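Local coordinates for protein alpha-glucosidase (Pseudoalteromonas sp. K8, PDB 5HQA) that hydrolyses alpha-glucosides as a chloride-activated, calcium-binding member of glycoside hydrolase family 97, at residues Thr64-Pro69 with Ile245-Asn250; Ala288-Thr293 with Ala340-Tyr345; Phe544-Asp549 with Asp584-Ala589; Tyr616-Asn621 with Lys647-Gly652. All blocks are in the same frame, centred on the assembly; numbering follows the deposited sequence.

Interaction 1: residues Thr64-Pro69 with Ile245-Asn250; sequences TQWQQP and IILNLN
The benzo edge of the Trp66 indole overlaps the base of the Leu247 side chain, with Trp66 CZ2 4.0 Å from Leu247 CB, while the pyrrole edge of the same ring reaches Asn248. The setting is the N-terminal beta-sandwich domain of this family 97 hydrolase. Trp66 lies on strand 53-67, an outermost strand of a nine-stranded antiparallel sheet, and a short helix, 245-248, approaches it after strand 224-234 of that sheet. The principle illustrated is that one tryptophan edge can pack and donate at once. Trp66 CG stands between the backbone N and the carbonyl carbon (chi1 54°), in the crowded position, and the long edge of the indole is thereby presented to the helix. Arg446 joins the two segments a second time, making a cation-pi contact with Trp66 and hydrogen-bonding to Leu247 O.

Leu247 has work at both its base and its tip. Beyond CB, it crosses the extended chain of Gln68 at about a right angle, and Leu247 CD1 comes 3.5 Å from Gln68 OE1 and 3.8 Å from Gln68 CD. The Gln68 amide is held in place by its nitrogen, which donates to Arg73 O and Glu72 OE1.

Asn248 is steadied in a similar way: ND2 binds Val77 O on the adjoining strand, which fixes the rotation of the amide and leaves OD1 facing the indole. Ring and amide planes are 70° apart, yet Asn248 OD1 sits exactly in the plane of the ring, 2.9 Å from Trp66 NE1, in a bond that is virtually straight at 178°.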
loop_
_atom_site.group_PDB
_atom_site.type_symbol
_atom_site.label_atom_id
_atom_site.label_comp_id
_atom_site.label_asym_id
_atom_site.label_seq_id
_atom_site.Cartn_x
_atom_site.Cartn_y
_atom_site.Cartn_z
ATOM N N THR A 64 3.572 -9.527 23.398
ATOM C CA THR A 64 4.740 -8.670 23.378
ATOM C C THR A 64 4.422 -7.395 22.604
ATOM O O THR A 64 3.309 -7.204 22.107
ATOM C CB THR A 64 5.937 -9.414 22.778
ATOM O OG1 THR A 64 7.116 -8.632 22.981
ATOM C CG2 THR A 64 5.740 -9.644 21.284
ATOM N N GLN A 65 5.412 -6.508 22.519
ATOM C CA GLN A 65 5.277 -5.282 21.746
ATOM C C GLN A 65 6.648 -4.894 21.210
ATOM O O GLN A 65 7.679 -5.287 21.758
ATOM C CB GLN A 65 4.683 -4.153 22.587
ATOM C CG GLN A 65 5.582 -3.693 23.715
ATOM C CD GLN A 65 4.980 -2.538 24.484
ATOM O OE1 GLN A 65 3.811 -2.587 24.881
ATOM N NE2 GLN A 65 5.765 -1.475 24.677
ATOM N N TRP A 66 6.654 -4.127 20.120
ATOM C CA TRP A 66 7.897 -3.703 19.494
ATOM C C TRP A 66 7.718 -2.291 18.948
ATOM O O TRP A 66 6.596 -1.793 18.813
ATOM C CB TRP A 66 8.331 -4.686 18.390
ATOM C CG TRP A 66 7.284 -4.950 17.332
ATOM C CD1 TRP A 66 6.213 -5.800 17.423
ATOM C CD2 TRP A 66 7.229 -4.376 16.014
ATOM N NE1 TRP A 66 5.489 -5.782 16.245
ATOM C CE2 TRP A 66 6.094 -4.917 15.367
ATOM C CE3 TRP A 66 8.029 -3.459 15.321
ATOM C CZ2 TRP A 66 5.738 -4.564 14.058
ATOM C CZ3 TRP A 66 7.672 -3.110 14.019
ATOM C CH2 TRP A 66 6.538 -3.663 13.407
ATOM N N GLN A 67 8.837 -1.637 18.649
ATOM C CA GLN A 67 8.827 -0.240 18.235
ATOM C C GLN A 67 9.197 -0.112 16.761
ATOM O O GLN A 67 10.166 -0.726 16.302
ATOM C CB GLN A 67 9.780 0.596 19.097
ATOM C CG GLN A 67 9.847 2.050 18.631
ATOM C CD GLN A 67 10.145 3.028 19.750
ATOM O OE1 GLN A 67 9.499 3.005 20.799
ATOM N NE2 GLN A 67 11.123 3.902 19.527
ATOM N N GLN A 68 8.413 0.694 16.013
ATOM C CA GLN A 68 8.737 0.942 14.610
ATOM C C GLN A 68 9.736 2.087 14.485
ATOM O O GLN A 68 9.666 3.058 15.243
ATOM C CB GLN A 68 7.491 1.305 13.817
ATOM C CG GLN A 68 6.361 0.315 13.918
ATOM C CD GLN A 68 5.538 0.330 12.655
ATOM O OE1 GLN A 68 5.957 -0.219 11.638
ATOM N NE2 GLN A 68 4.375 0.980 12.700
ATOM N N PRO A 69 10.664 2.016 13.529
ATOM C CA PRO A 69 11.518 3.191 13.280
ATOM C C PRO A 69 10.730 4.370 12.741
ATOM O O PRO A 69 11.044 5.522 13.054
ATOM C CB PRO A 69 12.538 2.670 12.257
ATOM C CG PRO A 69 11.816 1.555 11.544
ATOM C CD PRO A 69 10.954 0.901 12.608
ATOM N N ILE A 245 -1.999 -6.654 12.021
ATOM C CA ILE A 245 -1.698 -8.059 11.765
ATOM C C ILE A 245 -0.668 -8.208 10.643
ATOM O O ILE A 245 0.227 -9.058 10.722
ATOM C CB ILE A 245 -2.995 -8.839 11.482
ATOM C CG1 ILE A 245 -2.714 -10.336 11.424
ATOM C CG2 ILE A 245 -3.667 -8.358 10.185
ATOM C CD1 ILE A 245 -3.980 -11.157 11.353
ATOM N N ILE A 246 -0.737 -7.363 9.607
ATOM C CA ILE A 246 0.205 -7.514 8.494
ATOM C C ILE A 246 1.635 -7.284 8.975
ATOM O O ILE A 246 2.535 -8.093 8.713
ATOM C CB ILE A 246 -0.154 -6.573 7.329
ATOM C CG1 ILE A 246 -1.550 -6.897 6.773
ATOM C CG2 ILE A 246 0.894 -6.688 6.220
ATOM C CD1 ILE A 246 -1.720 -8.352 6.328
ATOM N N LEU A 247 1.871 -6.187 9.699
ATOM C CA LEU A 247 3.209 -5.950 10.237
ATOM C C LEU A 247 3.628 -7.053 11.195
ATOM O O LEU A 247 4.786 -7.490 11.180
ATOM C CB LEU A 247 3.267 -4.605 10.956
ATOM C CG LEU A 247 3.267 -3.344 10.087
ATOM C CD1 LEU A 247 3.141 -2.128 10.999
ATOM C CD2 LEU A 247 4.541 -3.265 9.256
ATOM N N ASN A 248 2.710 -7.500 12.058
ATOM C CA ASN A 248 3.075 -8.481 13.080
ATOM C C ASN A 248 3.482 -9.819 12.485
ATOM O O ASN A 248 4.169 -10.602 13.153
ATOM C CB ASN A 248 1.921 -8.686 14.059
ATOM C CG ASN A 248 1.971 -7.705 15.212
ATOM O OD1 ASN A 248 3.054 -7.318 15.653
ATOM N ND2 ASN A 248 0.808 -7.295 15.704
ATOM N N LEU A 249 3.082 -10.103 11.251
ATOM C CA LEU A 249 3.437 -11.372 10.637
ATOM C C LEU A 249 4.751 -11.309 9.873
ATOM O O LEU A 249 5.186 -12.326 9.337
ATOM C CB LEU A 249 2.308 -11.835 9.715
ATOM C CG LEU A 249 1.050 -12.258 10.474
ATOM C CD1 LEU A 249 -0.026 -12.634 9.493
ATOM C CD2 LEU A 249 1.343 -13.436 11.420
ATOM N N ASN A 250 5.400 -10.153 9.816
ATOM C CA ASN A 250 6.678 -10.031 9.133
ATOM C C ASN A 250 7.847 -10.173 10.102
ATOM O O ASN A 250 7.717 -9.966 11.314
ATOM C CB ASN A 250 6.762 -8.696 8.400
ATOM C CG ASN A 250 6.092 -8.754 7.051
ATOM O OD1 ASN A 250 6.745 -9.020 6.038
ATOM N ND2 ASN A 250 4.771 -8.571 7.032
#

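Interaction 2: residues Ala288-Thr293 with Ala340-Tyr345; sequences ATTKNT and AALTKY
Leu342 reaches over to the first turn of helix 290-303 and closes on Thr293 and Thr290 with its two methyls. From CB the chain runs beside its own backbone N, with CG anti to the carbonyl carbon (chi1 -65°); CB and CG form the stem, and the branches do the touching. Leu342 CD1 rests 4.0 Å from Thr293 CG2. Leu342 CD2 comes closer, 3.7 Å from Thr293 CG2, and also meets Thr290, whose CG2 is 4.1 Å from Leu342 CD2 and whose carbonyl O is 3.9 Å from that same methyl. Leu342 and Thr293 cross at about a right angle, methyl against methyl.

The threonines show how a polar residue can offer a greasy surface once its hydroxyl is engaged. Thr293 OG1 donates to Thr289 O at 2.9 Å, from above the carbonyl plane, and that oxygen also takes the bond from Thr293 N. Thr290 OG1 is bonded to Asp338 N and Asp336 O. Replacing Thr293 by alanine would probably open a gap beside the Leu342 methyls and deprive Thr289 O of its second donor.

Thr289 itself is the N-cap, its OG1 accepting from Asn292 N at 3.0 Å. The pairing of helices 290-303 and 339-349, which flank strand 307-310 in sequence, is that of successive outer helices of a (beta/alpha)8 TIM barrel, the catalytic fold of the family.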
loop_
_atom_site.group_PDB
_atom_site.type_symbol
_atom_site.label_atom_id
_atom_site.label_comp_id
_atom_site.label_asym_id
_atom_site.label_seq_id
_atom_site.Cartn_x
_atom_site.Cartn_y
_atom_site.Cartn_z
ATOM N N ALA A 288 12.622 18.438 -16.720
ATOM C CA ALA A 288 13.805 18.176 -15.894
ATOM C C ALA A 288 14.999 18.982 -16.402
ATOM O O ALA A 288 15.909 18.465 -17.049
ATOM C CB ALA A 288 14.117 16.684 -15.888
ATOM N N THR A 289 15.003 20.270 -16.087
ATOM C CA THR A 289 16.146 21.121 -16.372
ATOM C C THR A 289 16.762 21.610 -15.071
ATOM O O THR A 289 16.115 21.635 -14.020
ATOM C CB THR A 289 15.753 22.328 -17.224
ATOM O OG1 THR A 289 14.993 23.247 -16.426
ATOM C CG2 THR A 289 14.932 21.889 -18.413
ATOM N N THR A 290 18.031 22.011 -15.161
ATOM C CA THR A 290 18.710 22.595 -14.009
ATOM C C THR A 290 17.926 23.783 -13.461
ATOM O O THR A 290 17.668 23.875 -12.254
ATOM C CB THR A 290 20.127 23.015 -14.410
ATOM O OG1 THR A 290 20.818 21.888 -14.965
ATOM C CG2 THR A 290 20.895 23.530 -13.207
ATOM N N LYS A 291 17.516 24.688 -14.350
ATOM C CA LYS A 291 16.785 25.881 -13.935
ATOM C C LYS A 291 15.482 25.518 -13.231
ATOM O O LYS A 291 15.164 26.065 -12.167
ATOM C CB LYS A 291 16.513 26.756 -15.157
ATOM C CG LYS A 291 15.631 27.965 -14.906
ATOM C CD LYS A 291 15.532 28.813 -16.178
ATOM C CE LYS A 291 14.745 30.098 -15.960
ATOM N NZ LYS A 291 13.299 29.833 -15.689
ATOM N N ASN A 292 14.701 24.606 -13.820
ATOM C CA ASN A 292 13.438 24.220 -13.200
ATOM C C ASN A 292 13.672 23.550 -11.854
ATOM O O ASN A 292 12.960 23.825 -10.882
ATOM C CB ASN A 292 12.642 23.291 -14.123
ATOM C CG ASN A 292 11.948 24.033 -15.253
ATOM O OD1 ASN A 292 11.749 25.246 -15.188
ATOM N ND2 ASN A 292 11.562 23.298 -16.292
ATOM N N THR A 293 14.670 22.668 -11.777
ATOM C CA THR A 293 14.918 21.957 -10.528
ATOM C C THR A 293 15.321 22.926 -9.424
ATOM O O THR A 293 14.848 22.810 -8.286
ATOM C CB THR A 293 15.986 20.882 -10.731
ATOM O OG1 THR A 293 15.546 19.958 -11.735
ATOM C CG2 THR A 293 16.231 20.122 -9.441
ATOM N N ALA A 340 25.740 17.557 -11.106
ATOM C CA ALA A 340 26.750 18.057 -10.180
ATOM C C ALA A 340 26.363 19.420 -9.633
ATOM O O ALA A 340 26.520 19.682 -8.434
ATOM C CB ALA A 340 28.109 18.123 -10.870
ATOM N N ALA A 341 25.842 20.296 -10.495
ATOM C CA ALA A 341 25.352 21.590 -10.037
ATOM C C ALA A 341 24.195 21.424 -9.058
ATOM O O ALA A 341 24.135 22.112 -8.032
ATOM C CB ALA A 341 24.927 22.439 -11.234
ATOM N N LEU A 342 23.273 20.505 -9.350
ATOM C CA LEU A 342 22.132 20.308 -8.464
ATOM C C LEU A 342 22.544 19.636 -7.159
ATOM O O LEU A 342 21.923 19.878 -6.114
ATOM C CB LEU A 342 21.056 19.501 -9.189
ATOM C CG LEU A 342 20.479 20.253 -10.387
ATOM C CD1 LEU A 342 19.646 19.328 -11.262
ATOM C CD2 LEU A 342 19.644 21.430 -9.913
ATOM N N THR A 343 23.582 18.797 -7.196
ATOM C CA THR A 343 24.143 18.247 -5.965
ATOM C C THR A 343 24.652 19.362 -5.059
ATOM O O THR A 343 24.380 19.370 -3.853
ATOM C CB THR A 343 25.272 17.266 -6.293
ATOM O OG1 THR A 343 24.740 16.163 -7.031
ATOM C CG2 THR A 343 25.926 16.748 -5.018
ATOM N N LYS A 344 25.397 20.315 -5.630
ATOM C CA LYS A 344 25.850 21.460 -4.845
ATOM C C LYS A 344 24.669 22.276 -4.347
ATOM O O LYS A 344 24.652 22.721 -3.194
ATOM C CB LYS A 344 26.782 22.348 -5.672
ATOM C CG LYS A 344 28.018 21.651 -6.194
ATOM C CD LYS A 344 28.916 22.621 -6.958
ATOM C CE LYS A 344 30.011 23.171 -6.071
ATOM N NZ LYS A 344 30.971 22.095 -5.690
ATOM N N TYR A 345 23.671 22.486 -5.206
ATOM C CA TYR A 345 22.514 23.270 -4.796
ATOM C C TYR A 345 21.727 22.570 -3.691
ATOM O O TYR A 345 21.149 23.244 -2.828
ATOM C CB TYR A 345 21.626 23.561 -6.006
ATOM C CG TYR A 345 20.856 24.853 -5.882
ATOM C CD1 TYR A 345 21.520 26.076 -5.832
ATOM C CD2 TYR A 345 19.470 24.855 -5.809
ATOM C CE1 TYR A 345 20.825 27.264 -5.718
ATOM C CE2 TYR A 345 18.765 26.042 -5.698
ATOM C CZ TYR A 345 19.448 27.242 -5.653
ATOM O OH TYR A 345 18.748 28.422 -5.538
#

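Interaction 3: residues Phe544-Asp549 with Asp584-Ala589; sequences FQFIQD and DWYLGA
Phe546 and Tyr586 bring their rings together where helix 541-549, of the TIM-barrel family region, lies over strand 585-591 of the antiparallel C-terminal beta domain. As an interdomain contact it combines aromatic packing with polar and charged neighbours.

The aromatic part is an oblique pair. The centroids are 5.9 Å apart and the planes meet at 62°, the two side chains sliding past each other in opposite directions. Phe546 CE1 lies at the edge of the tyrosine ring, near its plane and 3.8 Å from Tyr586 CD2; Phe546 CZ is 3.9 Å from Tyr586 CD2 as well. Phe546 gets there with CG anti to the backbone N (chi1 -177°), which carries the ring off the helix. Val521 of helix 513-522 touches both rings, and Tyr616 meets Phe546 edge-to-face.

The polar part gathers at the end of the helix. The Tyr586 hydroxyl lies beside the last residue, Tyr586 OH being 3.2 Å from Asp549 O and 3.9 Å from Asp549 CB. A valine in place of Tyr586 would probably leave Phe546 CE1 facing a gap and the carbonyl of Asp549 without its hydroxyl neighbour.

Charge links the segments as well: Arg657 on strand 653-660 forms salt bridges with both Asp549 OD2 and Asp584 OD1, one aspartate from each segment. The other oxygen of the Asp549 carboxylate is engaged from within the helix: Gln545 NE2 donates to Asp549 OD1 at 2.8 Å, arriving from above the carboxylate plane, 44° out of it.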
loop_
_atom_site.group_PDB
_atom_site.type_symbol
_atom_site.label_atom_id
_atom_site.label_comp_id
_atom_site.label_asym_id
_atom_site.label_seq_id
_atom_site.Cartn_x
_atom_site.Cartn_y
_atom_site.Cartn_z
ATOM N N PHE A 544 -2.791 26.185 1.999
ATOM C CA PHE A 544 -1.478 25.554 1.923
ATOM C C PHE A 544 -0.857 25.378 3.303
ATOM O O PHE A 544 -0.026 24.481 3.500
ATOM C CB PHE A 544 -0.566 26.396 1.024
ATOM C CG PHE A 544 0.727 25.715 0.644
ATOM C CD1 PHE A 544 0.738 24.392 0.233
ATOM C CD2 PHE A 544 1.924 26.423 0.660
ATOM C CE1 PHE A 544 1.922 23.779 -0.137
ATOM C CE2 PHE A 544 3.116 25.816 0.294
ATOM C CZ PHE A 544 3.112 24.491 -0.098
ATOM N N GLN A 545 -1.253 26.214 4.271
ATOM C CA GLN A 545 -0.687 26.113 5.615
ATOM C C GLN A 545 -0.915 24.731 6.226
ATOM O O GLN A 545 -0.055 24.233 6.966
ATOM C CB GLN A 545 -1.273 27.200 6.520
ATOM C CG GLN A 545 -0.581 27.302 7.876
ATOM C CD GLN A 545 0.868 27.741 7.752
ATOM O OE1 GLN A 545 1.169 28.805 7.201
ATOM N NE2 GLN A 545 1.777 26.917 8.260
ATOM N N PHE A 546 -2.045 24.081 5.924
ATOM C CA PHE A 546 -2.243 22.746 6.479
ATOM C C PHE A 546 -1.197 21.771 5.959
ATOM O O PHE A 546 -0.670 20.950 6.719
ATOM C CB PHE A 546 -3.634 22.198 6.176
ATOM C CG PHE A 546 -3.866 20.862 6.815
ATOM C CD1 PHE A 546 -4.133 20.778 8.179
ATOM C CD2 PHE A 546 -3.748 19.687 6.080
ATOM C CE1 PHE A 546 -4.315 19.538 8.798
ATOM C CE2 PHE A 546 -3.927 18.448 6.687
ATOM C CZ PHE A 546 -4.207 18.377 8.050
ATOM N N ILE A 547 -0.893 21.833 4.660
ATOM C CA ILE A 547 0.113 20.942 4.094
ATOM C C ILE A 547 1.483 21.245 4.688
ATOM O O ILE A 547 2.274 20.334 4.960
ATOM C CB ILE A 547 0.120 21.057 2.558
ATOM C CG1 ILE A 547 -1.249 20.675 1.999
ATOM C CG2 ILE A 547 1.209 20.173 1.960
ATOM C CD1 ILE A 547 -1.336 20.732 0.464
ATOM N N GLN A 548 1.785 22.527 4.905
ATOM C CA GLN A 548 3.044 22.879 5.547
ATOM C C GLN A 548 3.118 22.337 6.963
ATOM O O GLN A 548 4.200 21.967 7.429
ATOM C CB GLN A 548 3.222 24.390 5.572
ATOM C CG GLN A 548 3.440 25.012 4.212
ATOM C CD GLN A 548 3.524 26.513 4.315
ATOM O OE1 GLN A 548 2.514 27.203 4.224
ATOM N NE2 GLN A 548 4.724 27.026 4.545
ATOM N N ASP A 549 1.982 22.294 7.667
ATOM C CA ASP A 549 1.995 21.893 9.070
ATOM C C ASP A 549 2.011 20.378 9.249
ATOM O O ASP A 549 2.595 19.881 10.219
ATOM C CB ASP A 549 0.776 22.454 9.808
ATOM C CG ASP A 549 0.869 23.950 10.082
ATOM O OD1 ASP A 549 1.928 24.578 9.829
ATOM O OD2 ASP A 549 -0.141 24.494 10.583
ATOM N N ASP A 584 0.885 17.290 19.040
ATOM C CA ASP A 584 -0.280 17.625 18.228
ATOM C C ASP A 584 -0.978 16.376 17.695
ATOM O O ASP A 584 -0.333 15.381 17.344
ATOM C CB ASP A 584 0.112 18.514 17.050
ATOM C CG ASP A 584 0.486 19.910 17.471
ATOM O OD1 ASP A 584 0.750 20.734 16.567
ATOM O OD2 ASP A 584 0.512 20.185 18.696
ATOM N N TRP A 585 -2.305 16.449 17.629
ATOM C CA TRP A 585 -3.141 15.482 16.933
ATOM C C TRP A 585 -3.618 16.075 15.616
ATOM O O TRP A 585 -3.702 17.294 15.451
ATOM C CB TRP A 585 -4.360 15.090 17.769
ATOM C CG TRP A 585 -4.089 14.126 18.880
ATOM C CD1 TRP A 585 -3.666 14.421 20.148
ATOM C CD2 TRP A 585 -4.266 12.709 18.833
ATOM N NE1 TRP A 585 -3.558 13.265 20.892
ATOM C CE2 TRP A 585 -3.920 12.202 20.106
ATOM C CE3 TRP A 585 -4.680 11.815 17.834
ATOM C CZ2 TRP A 585 -3.971 10.842 20.405
ATOM C CZ3 TRP A 585 -4.724 10.460 18.133
ATOM C CH2 TRP A 585 -4.372 9.991 19.411
ATOM N N TYR A 586 -3.944 15.192 14.679
ATOM C CA TYR A 586 -4.474 15.587 13.384
ATOM C C TYR A 586 -5.674 14.718 13.052
ATOM O O TYR A 586 -5.746 13.563 13.470
ATOM C CB TYR A 586 -3.414 15.454 12.291
ATOM C CG TYR A 586 -2.393 16.561 12.342
ATOM C CD1 TYR A 586 -1.371 16.551 13.291
ATOM C CD2 TYR A 586 -2.465 17.627 11.455
ATOM C CE1 TYR A 586 -0.445 17.584 13.350
ATOM C CE2 TYR A 586 -1.544 18.654 11.499
ATOM C CZ TYR A 586 -0.541 18.629 12.446
ATOM O OH TYR A 586 0.371 19.653 12.478
ATOM N N LEU A 587 -6.620 15.275 12.303
ATOM C CA LEU A 587 -7.774 14.509 11.865
ATOM C C LEU A 587 -7.996 14.735 10.376
ATOM O O LEU A 587 -7.826 15.852 9.874
ATOM C CB LEU A 587 -9.036 14.895 12.664
ATOM C CG LEU A 587 -10.349 14.198 12.291
ATOM C CD1 LEU A 587 -11.227 14.024 13.520
ATOM C CD2 LEU A 587 -11.101 14.967 11.198
ATOM N N GLY A 588 -8.378 13.676 9.674
ATOM C CA GLY A 588 -8.825 13.826 8.305
ATOM C C GLY A 588 -10.079 13.004 8.094
ATOM O O GLY A 588 -10.195 11.890 8.619
ATOM N N ALA A 589 -11.041 13.547 7.352
ATOM C CA ALA A 589 -12.255 12.817 7.011
ATOM C C ALA A 589 -12.582 13.075 5.547
ATOM O O ALA A 589 -12.384 14.188 5.056
ATOM C CB ALA A 589 -13.432 13.239 7.903
#

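Interaction 4: residues Tyr616-Asn621 with Lys647-Gly652; sequences YKDGKN and KLATSG
Asp618 and Ala649 face each other at the point where strand 611-618 ends and strand 643-648 gives way to a turn. With chi1 at -67°, Asp618 CG turns from its carbonyl carbon, which lays the carboxylate against the alanine methyl, Asp618 CG being 3.6 Å from Ala649 CB. In this position OD1 meets the backbone: Ala649 N donates to Asp618 OD1 at 2.9 Å with an angle of 166°, coming from above the carboxylate plane, 48° out of it. Gly653 N is a second donor to OD1, and OD2 is bonded to Thr512 OG1, so both oxygens of this buried carboxylate are gripped and its rotation is fixed.

The turn also closes over OD1 with Gly652, whose CA is only 3.3 Å from Asp618 OD1; a beta carbon there would probably run into that oxygen. Beside this bond, two waters join the backbones of Asp618 and Lys647. Water 1 accepts from Asp618 N at 2.9 Å and lies 2.8 Å from Lys647 O, while water 2 sits 2.8 Å from Asp618 O and 2.7 Å from Lys647 O.

Here an acidic side chain binds the backbone of a turn passing from one sheet to another: 643-648 pairs with 596-601, whereas 653-660 returns beside 611-618 in the six-stranded antiparallel sheet of the family 97 C-terminal domain.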
loop_
_atom_site.group_PDB
_atom_site.type_symbol
_atom_site.label_atom_id
_atom_site.label_comp_id
_atom_site.label_asym_id
_atom_site.label_seq_id
_atom_site.Cartn_x
_atom_site.Cartn_y
_atom_site.Cartn_z
ATOM N N TYR A 616 -10.036 22.937 8.756
ATOM C CA TYR A 616 -10.140 23.246 7.333
ATOM C C TYR A 616 -11.277 22.395 6.787
ATOM O O TYR A 616 -11.151 21.169 6.710
ATOM C CB TYR A 616 -8.834 22.937 6.595
ATOM C CG TYR A 616 -7.601 23.667 7.099
ATOM C CD1 TYR A 616 -6.975 23.289 8.291
ATOM C CD2 TYR A 616 -7.039 24.709 6.364
ATOM C CE1 TYR A 616 -5.838 23.953 8.745
ATOM C CE2 TYR A 616 -5.905 25.375 6.805
ATOM C CZ TYR A 616 -5.309 24.996 7.995
ATOM O OH TYR A 616 -4.183 25.659 8.425
ATOM N N LYS A 617 -12.387 23.028 6.412
ATOM C CA LYS A 617 -13.576 22.270 6.050
ATOM C C LYS A 617 -14.243 22.886 4.829
ATOM O O LYS A 617 -13.959 24.024 4.434
ATOM C CB LYS A 617 -14.574 22.212 7.209
ATOM C CG LYS A 617 -14.975 23.589 7.729
ATOM C CD LYS A 617 -16.058 23.471 8.785
ATOM C CE LYS A 617 -16.067 24.673 9.702
ATOM N NZ LYS A 617 -17.285 24.705 10.557
ATOM N N ASP A 618 -15.147 22.104 4.240
ATOM C CA ASP A 618 -15.937 22.576 3.114
ATOM C C ASP A 618 -16.743 23.796 3.515
ATOM O O ASP A 618 -17.360 23.822 4.585
ATOM C CB ASP A 618 -16.877 21.475 2.630
ATOM C CG ASP A 618 -16.133 20.300 2.026
ATOM O OD1 ASP A 618 -16.378 19.146 2.447
ATOM O OD2 ASP A 618 -15.297 20.536 1.129
ATOM N N GLY A 619 -16.739 24.807 2.653
ATOM C CA GLY A 619 -17.621 25.933 2.852
ATOM C C GLY A 619 -19.082 25.534 2.792
ATOM O O GLY A 619 -19.455 24.467 2.302
ATOM N N LYS A 620 -19.913 26.443 3.299
ATOM C CA LYS A 620 -21.361 26.246 3.364
ATOM C C LYS A 620 -21.946 25.716 2.053
ATOM O O LYS A 620 -22.759 24.785 2.056
ATOM C CB LYS A 620 -22.006 27.579 3.743
ATOM C CG LYS A 620 -23.506 27.591 3.825
ATOM C CD LYS A 620 -23.958 28.880 4.512
ATOM C CE LYS A 620 -24.909 29.687 3.646
ATOM N NZ LYS A 620 -25.102 31.056 4.208
ATOM N N ASN A 621 -21.546 26.297 0.923
ATOM C CA ASN A 621 -22.131 25.960 -0.372
ATOM C C ASN A 621 -21.226 25.090 -1.235
ATOM O O ASN A 621 -21.504 24.921 -2.429
ATOM C CB ASN A 621 -22.493 27.241 -1.123
ATOM C CG ASN A 621 -23.440 28.109 -0.337
ATOM O OD1 ASN A 621 -24.408 27.613 0.232
ATOM N ND2 ASN A 621 -23.149 29.398 -0.264
ATOM N N LYS A 647 -19.337 18.227 8.660
ATOM C CA LYS A 647 -20.287 18.419 7.567
ATOM C C LYS A 647 -19.482 18.376 6.277
ATOM O O LYS A 647 -18.847 19.363 5.889
ATOM C CB LYS A 647 -21.056 19.721 7.711
ATOM C CG LYS A 647 -21.777 19.818 9.028
ATOM C CD LYS A 647 -23.264 20.009 8.844
ATOM C CE LYS A 647 -23.860 20.554 10.134
ATOM N NZ LYS A 647 -25.171 21.241 9.936
ATOM N N LEU A 648 -19.512 17.225 5.618
ATOM C CA LEU A 648 -18.726 16.976 4.422
ATOM C C LEU A 648 -19.587 17.254 3.194
ATOM O O LEU A 648 -20.704 16.738 3.089
ATOM C CB LEU A 648 -18.218 15.529 4.414
ATOM C CG LEU A 648 -16.925 15.183 5.174
ATOM C CD1 LEU A 648 -16.792 15.918 6.493
ATOM C CD2 LEU A 648 -16.784 13.685 5.393
ATOM N N ALA A 649 -19.076 18.082 2.281
ATOM C CA ALA A 649 -19.782 18.329 1.033
ATOM C C ALA A 649 -19.731 17.079 0.154
ATOM O O ALA A 649 -19.062 16.093 0.477
ATOM C CB ALA A 649 -19.170 19.522 0.299
ATOM N N THR A 650 -20.449 17.115 -0.972
ATOM C CA THR A 650 -20.306 16.035 -1.944
ATOM C C THR A 650 -18.845 15.911 -2.359
ATOM O O THR A 650 -18.205 16.902 -2.724
ATOM C CB THR A 650 -21.192 16.276 -3.164
ATOM O OG1 THR A 650 -20.895 17.561 -3.733
ATOM C CG2 THR A 650 -22.672 16.209 -2.767
ATOM N N SER A 651 -18.319 14.689 -2.265
ATOM C CA SER A 651 -16.890 14.401 -2.421
ATOM C C SER A 651 -16.035 15.424 -1.676
ATOM O O SER A 651 -15.035 15.943 -2.182
ATOM C CB SER A 651 -16.497 14.316 -3.894
ATOM O OG SER A 651 -15.290 13.569 -4.012
ATOM N N GLY A 652 -16.445 15.712 -0.441
ATOM C CA GLY A 652 -15.765 16.667 0.398
ATOM C C GLY A 652 -14.955 16.017 1.507
ATOM O O GLY A 652 -14.764 14.798 1.566
HETATM O O HOH W 1 -16.110 19.586 5.322
HETATM O O HOH W 2 -18.397 21.970 6.406
#

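All four contacts are largely buried, yet each joins different parts of the fold with different chemistry. Interaction 1 stays within the N-terminal domain and combines a straight hydrogen bond with packing; interaction 2, about 40 Å from it between centres, has no hydrogen bond between its two segments and rests on methyl contacts, its threonine hydroxyls being engaged elsewhere. Interaction 3 bridges barrel and C-terminal domain through aromatic rings, whereas interaction 4 rests on a carboxylate and waters and has the exposed Lys647 at its margin. Only interactions 3 and 4 touch: both reach the six-stranded sheet, and Phe546 CD1 lies 3.6 Å from Tyr616 CE1, carrying the aromatic cluster from one to the other.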